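Long-range contact in TsrD (Streptomyces laurentii, PDB 5X7L), which is a small SnoaL-like polyketide cyclase family protein of the NTF2 clan, two copies of which form the assembly: residues B[57-69]-B[80-92]. Sequence-based numbering, arbitrary orientation.
Sequences WASTVEDLSLTLD and ARMTFSGRQVGPI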
ATOM      1  N   TRP B  57      13.296  -1.142 -15.493  1.00 20.03           N
ATOM      2  CA  TRP B  57      12.406   0.007 -15.649  1.00 19.88           C
ATOM      3  C   TRP B  57      12.950   1.003 -16.670  1.00 22.63           C
ATOM      4  O   TRP B  57      12.190   1.575 -17.449  1.00 22.24           O
ATOM      5  CB  TRP B  57      12.180   0.719 -14.319  1.00 21.12           C
ATOM      6  CG  TRP B  57      11.349  -0.042 -13.335  1.00 19.86           C
ATOM      7  CD1 TRP B  57      11.727  -0.440 -12.089  1.00 20.48           C
ATOM      8  CD2 TRP B  57       9.993  -0.480 -13.502  1.00 19.93           C
ATOM      9  NE1 TRP B  57      10.697  -1.103 -11.468  1.00 21.07           N
ATOM     10  CE2 TRP B  57       9.621  -1.142 -12.315  1.00 20.83           C
ATOM     11  CE3 TRP B  57       9.060  -0.382 -14.542  1.00 20.68           C
ATOM     12  CZ2 TRP B  57       8.354  -1.700 -12.135  1.00 20.42           C
ATOM     13  CZ3 TRP B  57       7.800  -0.939 -14.362  1.00 20.35           C
ATOM     14  CH2 TRP B  57       7.461  -1.591 -13.167  1.00 20.77           C
ATOM     15  N   ALA B  58      14.267   1.198 -16.665  1.00 21.52           N
ATOM     16  CA  ALA B  58      14.916   2.119 -17.600  1.00 25.23           C
ATOM     17  C   ALA B  58      14.716   1.695 -19.054  1.00 25.33           C
ATOM     18  O   ALA B  58      14.739   2.533 -19.958  1.00 27.41           O
ATOM     19  CB  ALA B  58      16.401   2.236 -17.285  1.00 23.81           C
ATOM     20  N   SER B  59      14.515   0.397 -19.273  1.00 25.41           N
ATOM     21  CA  SER B  59      14.335  -0.138 -20.620  1.00 25.55           C
ATOM     22  C   SER B  59      12.868  -0.286 -21.036  1.00 23.67           C
ATOM     23  O   SER B  59      12.569  -0.304 -22.230  1.00 26.51           O
ATOM     24  CB  SER B  59      15.040  -1.491 -20.745  1.00 28.48           C
ATOM     25  OG  SER B  59      14.433  -2.466 -19.915  1.00 30.90           O
ATOM     26  N   THR B  60      11.958  -0.387 -20.069  1.00 19.55           N
ATOM     27  CA  THR B  60      10.551  -0.664 -20.378  1.00 17.55           C
ATOM     28  C   THR B  60       9.616   0.536 -20.195  1.00 15.60           C
ATOM     29  O   THR B  60       8.449   0.474 -20.585  1.00 15.76           O
ATOM     30  CB  THR B  60      10.020  -1.833 -19.528  1.00 17.01           C
ATOM     31  OG1 THR B  60      10.111  -1.497 -18.139  1.00 17.02           O
ATOM     32  CG2 THR B  60      10.820  -3.102 -19.803  1.00 18.49           C
ATOM     33  N   VAL B  61      10.127   1.611 -19.601  1.00 15.18           N
ATOM     34  CA  VAL B  61       9.341   2.816 -19.366  1.00 15.26           C
ATOM     35  C   VAL B  61      10.090   4.034 -19.893  1.00 14.81           C
ATOM     36  O   VAL B  61      11.269   4.222 -19.596  1.00 17.53           O
ATOM     37  CB  VAL B  61       9.038   3.013 -17.868  1.00 14.84           C
ATOM     38  CG1 VAL B  61       8.280   4.317 -17.630  1.00 14.73           C
ATOM     39  CG2 VAL B  61       8.243   1.834 -17.330  1.00 15.75           C
ATOM     40  N   GLU B  62       9.405   4.846 -20.690  1.00 13.96           N
ATOM     41  CA  GLU B  62       9.925   6.147 -21.099  1.00 14.47           C
ATOM     42  C   GLU B  62       9.293   7.235 -20.240  1.00 13.04           C
ATOM     43  O   GLU B  62       8.174   7.075 -19.756  1.00 13.43           O
ATOM     44  CB  GLU B  62       9.657   6.396 -22.582  1.00 16.43           C
ATOM     45  CG  GLU B  62      10.579   5.580 -23.482  1.00 19.68           C
ATOM     46  CD  GLU B  62      10.273   5.718 -24.964  1.00 23.20           C
ATOM     47  OE1 GLU B  62       9.322   6.438 -25.330  1.00 24.22           O
ATOM     48  OE2 GLU B  62      10.990   5.090 -25.770  1.00 25.41           O
ATOM     49  N   ASP B  63      10.015   8.339 -20.055  1.00 12.90           N
ATOM     50  CA  ASP B  63       9.546   9.455 -19.232  1.00 12.48           C
ATOM     51  C   ASP B  63       9.148   8.986 -17.833  1.00 12.15           C
ATOM     52  O   ASP B  63       8.141   9.422 -17.280  1.00 12.95           O
ATOM     53  CB  ASP B  63       8.368  10.172 -19.909  1.00 13.67           C
ATOM     54  CG  ASP B  63       7.983  11.460 -19.203  1.00 13.28           C
ATOM     55  OD1 ASP B  63       8.891  12.182 -18.737  1.00 14.26           O
ATOM     56  OD2 ASP B  63       6.774  11.746 -19.096  1.00 13.42           O
ATOM     57  N   LEU B  64       9.946   8.089 -17.266  1.00 12.37           N
ATOM     58  CA  LEU B  64       9.665   7.557 -15.943  1.00 12.56           C
ATOM     59  C   LEU B  64       9.692   8.678 -14.912  1.00 12.44           C
ATOM     60  O   LEU B  64      10.609   9.504 -14.902  1.00 13.14           O
ATOM     61  CB  LEU B  64      10.680   6.473 -15.574  1.00 12.96           C
ATOM     62  CG  LEU B  64      10.407   5.680 -14.290  1.00 13.52           C
ATOM     63  CD1 LEU B  64      11.001   4.288 -14.405  1.00 15.02           C
ATOM     64  CD2 LEU B  64      10.954   6.386 -13.053  1.00 14.87           C
ATOM     65  N   SER B  65       8.680   8.705 -14.053  1.00 12.02           N
ATOM     66  CA  SER B  65       8.664   9.620 -12.922  1.00 12.45           C
ATOM     67  C   SER B  65       8.223   8.895 -11.662  1.00 12.13           C
ATOM     68  O   SER B  65       7.194   8.218 -11.648  1.00 13.44           O
ATOM     69  CB  SER B  65       7.739  10.809 -13.190  1.00 14.00           C
ATOM     70  OG  SER B  65       7.698  11.680 -12.072  1.00 15.55           O
ATOM     71  N   LEU B  66       9.015   9.047 -10.607  1.00 12.01           N
ATOM     72  CA  LEU B  66       8.685   8.511  -9.297  1.00 11.44           C
ATOM     73  C   LEU B  66       8.762   9.657  -8.309  1.00 11.67           C
ATOM     74  O   LEU B  66       9.823  10.263  -8.136  1.00 12.91           O
ATOM     75  CB  LEU B  66       9.653   7.392  -8.901  1.00 11.46           C
ATOM     76  CG  LEU B  66       9.339   6.655  -7.593  1.00 11.43           C
ATOM     77  CD1 LEU B  66       8.027   5.891  -7.704  1.00 12.05           C
ATOM     78  CD2 LEU B  66      10.481   5.720  -7.221  1.00 12.65           C
ATOM     79  N   THR B  67       7.633   9.974  -7.687  1.00 12.33           N
ATOM     80  CA  THR B  67       7.571  11.107  -6.775  1.00 13.27           C
ATOM     81  C   THR B  67       7.037  10.686  -5.414  1.00 12.15           C
ATOM     82  O   THR B  67       6.274   9.724  -5.294  1.00 12.77           O
ATOM     83  CB  THR B  67       6.716  12.248  -7.352  1.00 15.27           C
ATOM     84  OG1 THR B  67       5.416  11.752  -7.677  1.00 16.49           O
ATOM     85  CG2 THR B  67       7.371  12.825  -8.605  1.00 17.63           C
ATOM     86  N   LEU B  68       7.475  11.415  -4.394  1.00 12.52           N
ATOM     87  CA  LEU B  68       7.143  11.118  -3.013  1.00 12.14           C
ATOM     88  C   LEU B  68       5.951  11.950  -2.552  1.00 12.08           C
ATOM     89  O   LEU B  68       6.028  13.178  -2.487  1.00 14.70           O
ATOM     90  CB  LEU B  68       8.357  11.385  -2.126  1.00 13.15           C
ATOM     91  CG  LEU B  68       8.236  10.999  -0.654  1.00 13.56           C
ATOM     92  CD1 LEU B  68       7.998   9.510  -0.482  1.00 13.02           C
ATOM     93  CD2 LEU B  68       9.498  11.425   0.073  1.00 15.83           C
ATOM     94  N   ASP B  69       4.850  11.274  -2.248  1.00 11.87           N
ATOM     95  CA  ASP B  69       3.628  11.933  -1.792  1.00 12.42           C
ATOM     96  C   ASP B  69       3.600  12.117  -0.284  1.00 12.36           C
ATOM     97  O   ASP B  69       3.062  13.104   0.214  1.00 13.71           O
ATOM     98  CB  ASP B  69       2.403  11.130  -2.224  1.00 13.75           C
ATOM     99  CG  ASP B  69       2.274  11.037  -3.726  1.00 14.64           C
ATOM    100  OD1 ASP B  69       2.249  12.095  -4.386  1.00 17.42           O
ATOM    101  OD2 ASP B  69       2.201   9.904  -4.245  1.00 14.87           O
ATOM    102  N   ALA B  80       6.974   5.117   2.591  1.00 10.23           N
ATOM    103  CA  ALA B  80       6.936   6.068   1.487  1.00 10.65           C
ATOM    104  C   ALA B  80       5.712   5.809   0.618  1.00 10.58           C
ATOM    105  O   ALA B  80       5.580   4.733   0.031  1.00 11.18           O
ATOM    106  CB  ALA B  80       8.208   5.963   0.656  1.00 11.41           C
ATOM    107  N   ARG B  81       4.811   6.786   0.558  1.00 10.50           N
ATOM    108  CA  ARG B  81       3.713   6.751  -0.397  1.00 10.46           C
ATOM    109  C   ARG B  81       4.165   7.513  -1.632  1.00 10.36           C
ATOM    110  O   ARG B  81       4.601   8.662  -1.527  1.00 11.10           O
ATOM    111  CB  ARG B  81       2.443   7.374   0.183  1.00 11.25           C
ATOM    112  CG  ARG B  81       1.274   7.346  -0.791  1.00 11.67           C
ATOM    113  CD  ARG B  81      -0.058   7.633  -0.133  1.00 12.64           C
ATOM    114  NE  ARG B  81      -0.163   8.990   0.398  1.00 13.02           N
ATOM    115  CZ  ARG B  81      -0.517  10.060  -0.311  1.00 14.21           C
ATOM    116  NH1 ARG B  81      -0.782   9.956  -1.611  1.00 15.36           N
ATOM    117  NH2 ARG B  81      -0.603  11.247   0.280  1.00 15.48           N
HETATM  118  N   MSE B  82       4.069   6.876  -2.797  1.00 10.80           N
HETATM  119  CA  MSE B  82       4.646   7.416  -4.024  1.00 10.44           C
HETATM  120  C   MSE B  82       3.692   7.296  -5.191  1.00 10.99           C
HETATM  121  O   MSE B  82       2.715   6.540  -5.148  1.00 11.17           O
HETATM  122  CB  MSE B  82       5.958   6.691  -4.344  1.00 11.29           C
HETATM  123  CG  MSE B  82       7.037   6.978  -3.305  1.00 12.03           C
HETATM  124 SE   MSE B  82       8.643   5.895  -3.541  0.77 13.34          SE
HETATM  125  CE  MSE B  82       7.954   4.244  -2.772  1.00 14.36           C
ATOM    126  N   THR B  83       3.988   8.068  -6.235  1.00 11.39           N
ATOM    127  CA  THR B  83       3.285   8.003  -7.509  1.00 11.53           C
ATOM    128  C   THR B  83       4.301   7.645  -8.590  1.00 11.01           C
ATOM    129  O   THR B  83       5.369   8.253  -8.674  1.00 11.74           O
ATOM    130  CB  THR B  83       2.595   9.339  -7.840  1.00 12.65           C
ATOM    131  OG1 THR B  83       1.599   9.611  -6.851  1.00 13.60           O
ATOM    132  CG2 THR B  83       1.925   9.279  -9.205  1.00 14.17           C
ATOM    133  N   PHE B  84       3.949   6.661  -9.412  1.00 11.33           N
ATOM    134  CA  PHE B  84       4.830   6.092 -10.427  1.00 11.26           C
ATOM    135  C   PHE B  84       4.153   6.248 -11.782  1.00 11.01           C
ATOM    136  O   PHE B  84       3.038   5.755 -11.979  1.00 11.64           O
ATOM    137  CB  PHE B  84       5.075   4.620 -10.089  1.00 12.33           C
ATOM    138  CG  PHE B  84       5.923   3.874 -11.079  1.00 14.38           C
ATOM    139  CD1 PHE B  84       7.173   4.344 -11.451  1.00 15.91           C
ATOM    140  CD2 PHE B  84       5.492   2.655 -11.587  1.00 16.30           C
ATOM    141  CE1 PHE B  84       7.957   3.628 -12.340  1.00 18.07           C
ATOM    142  CE2 PHE B  84       6.272   1.936 -12.474  1.00 17.51           C
ATOM    143  CZ  PHE B  84       7.505   2.423 -12.853  1.00 18.02           C
ATOM    144  N   SER B  85       4.804   6.952 -12.703  1.00 11.51           N
ATOM    145  CA  SER B  85       4.197   7.237 -14.000  1.00 11.63           C
ATOM    146  C   SER B  85       5.222   7.158 -15.119  1.00 11.32           C
ATOM    147  O   SER B  85       6.430   7.158 -14.880  1.00 11.79           O
ATOM    148  CB  SER B  85       3.533   8.619 -13.998  1.00 12.40           C
ATOM    149  OG  SER B  85       4.491   9.648 -13.833  1.00 13.12           O
ATOM    150  N   GLY B  86       4.720   7.112 -16.347  1.00 11.22           N
ATOM    151  CA  GLY B  86       5.571   7.038 -17.523  1.00 11.51           C
ATOM    152  C   GLY B  86       4.796   6.535 -18.716  1.00 11.72           C
ATOM    153  O   GLY B  86       3.563   6.516 -18.701  1.00 12.15           O
ATOM    154  N   ARG B  87       5.525   6.136 -19.751  1.00 12.24           N
ATOM    155  CA  ARG B  87       4.934   5.522 -20.930  1.00 12.45           C
ATOM    156  C   ARG B  87       5.515   4.127 -21.091  1.00 12.56           C
ATOM    157  O   ARG B  87       6.733   3.957 -21.106  1.00 12.92           O
ATOM    158  CB  ARG B  87       5.196   6.344 -22.194  1.00 13.27           C
ATOM    159  CG  ARG B  87       4.446   5.803 -23.402  1.00 13.41           C
ATOM    160  CD  ARG B  87       4.649   6.646 -24.646  1.00 15.14           C
ATOM    161  NE  ARG B  87       4.105   7.996 -24.510  1.00 15.22           N
ATOM    162  CZ  ARG B  87       2.823   8.324 -24.660  1.00 15.09           C
ATOM    163  NH1 ARG B  87       1.910   7.400 -24.947  1.00 15.20           N
ATOM    164  NH2 ARG B  87       2.453   9.594 -24.524  1.00 15.99           N
ATOM    165  N   GLN B  88       4.642   3.132 -21.213  1.00 13.07           N
ATOM    166  CA  GLN B  88       5.088   1.752 -21.358  1.00 13.58           C
ATOM    167  C   GLN B  88       5.602   1.475 -22.766  1.00 14.31           C
ATOM    168  O   GLN B  88       4.846   1.577 -23.730  1.00 15.19           O
ATOM    169  CB  GLN B  88       3.962   0.771 -21.047  1.00 14.87           C
ATOM    170  CG  GLN B  88       4.411  -0.671 -21.237  1.00 15.26           C
ATOM    171  CD  GLN B  88       3.290  -1.683 -21.143  1.00 13.82           C
ATOM    172  OE1 GLN B  88       2.134  -1.386 -21.458  1.00 14.94           O
ATOM    173  NE2 GLN B  88       3.632  -2.903 -20.733  1.00 14.55           N
ATOM    174  N   VAL B  89       6.874   1.098 -22.877  1.00 14.69           N
ATOM    175  CA  VAL B  89       7.454   0.731 -24.173  1.00 15.82           C
ATOM    176  C   VAL B  89       8.039  -0.688 -24.194  1.00 16.80           C
ATOM    177  O   VAL B  89       8.519  -1.144 -25.228  1.00 18.73           O
ATOM    178  CB  VAL B  89       8.534   1.746 -24.616  1.00 17.46           C
ATOM    179  CG1 VAL B  89       7.916   3.133 -24.775  1.00 18.12           C
ATOM    180  CG2 VAL B  89       9.706   1.771 -23.639  1.00 17.98           C
ATOM    181  N   GLY B  90       7.996  -1.374 -23.055  1.00 16.16           N
ATOM    182  CA  GLY B  90       8.403  -2.772 -22.968  1.00 16.85           C
ATOM    183  C   GLY B  90       7.452  -3.513 -22.048  1.00 17.23           C
ATOM    184  O   GLY B  90       6.598  -2.891 -21.419  1.00 17.45           O
ATOM    185  N   PRO B  91       7.583  -4.849 -21.960  1.00 18.27           N
ATOM    186  CA  PRO B  91       6.693  -5.619 -21.089  1.00 18.09           C
ATOM    187  C   PRO B  91       6.826  -5.208 -19.628  1.00 17.82           C
ATOM    188  O   PRO B  91       7.941  -5.006 -19.144  1.00 19.27           O
ATOM    189  CB  PRO B  91       7.166  -7.066 -21.284  1.00 19.89           C
ATOM    190  CG  PRO B  91       7.895  -7.061 -22.584  1.00 20.91           C
ATOM    191  CD  PRO B  91       8.537  -5.712 -22.675  1.00 19.27           C
ATOM    192  N   ILE B  92       5.695  -5.070 -18.947  1.00 16.92           N
ATOM    193  CA  ILE B  92       5.675  -4.731 -17.529  1.00 17.77           C
ATOM    194  C   ILE B  92       4.804  -5.736 -16.789  1.00 18.91           C
ATOM    195  O   ILE B  92       3.595  -5.783 -17.008  1.00 19.74           O
ATOM    196  CB  ILE B  92       5.125  -3.311 -17.282  1.00 17.81           C
ATOM    197  CG1 ILE B  92       6.061  -2.256 -17.882  1.00 18.02           C
ATOM    198  CG2 ILE B  92       4.932  -3.069 -15.785  1.00 18.32           C
ATOM    199  CD1 ILE B  92       5.506  -0.847 -17.844  1.00 18.04           C
TER
HETATM  200  O   HOH W   1       9.183  -3.728 -16.644  1.00 21.39           O
HETATM  201  O   HOH W   2       5.880  10.472 -16.182  1.00 13.50           O
HETATM  202  O   HOH W   3       5.134  10.262 -10.844  1.00 26.01           O
HETATM  203  O   HOH W   4      -0.083   8.082  -3.748  1.00 17.64           O
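Backbone pairing zips S65 to S85 and T67 to T83, each pair through two N-H...O=C bonds, and D69 N adds a bond to R81 O (2.7 Å). Beyond a beta bulge that shifts the register between E62 and S65, E62 and R87 pair in the same way. At the helix end T60 O accepts from both V89 N and G90 N, which approach from one face of its carbonyl plane.

On the face shared by L66, F84 and M82, F84 extends with CG anti to its backbone N (chi1 178°). Its edge meets the face of W57, F84 CZ lying 3.6 Å from W57 CE3. L64 CD1 meets the same ring at its edge, 3.7 Å from F84 CE1. I92 CG2 touches W57 CZ3 at 3.8 Å, while L66 and L68 carry the apolar layer toward helix 6-22.

T83 OG1 donates to the syn lone pair of D69 OD2 (2.7 Å). D69 CB lies over one guanidinium face of R81, which also makes a cation-pi contact with W121 of the second subunit; water 4, which accepts from R81 NH1, probably also donates to D69 OD2.

This bulged antiparallel hairpin, led into by helix 47-60, belongs to the curved sheet of the NTF2-like alpha+beta fold.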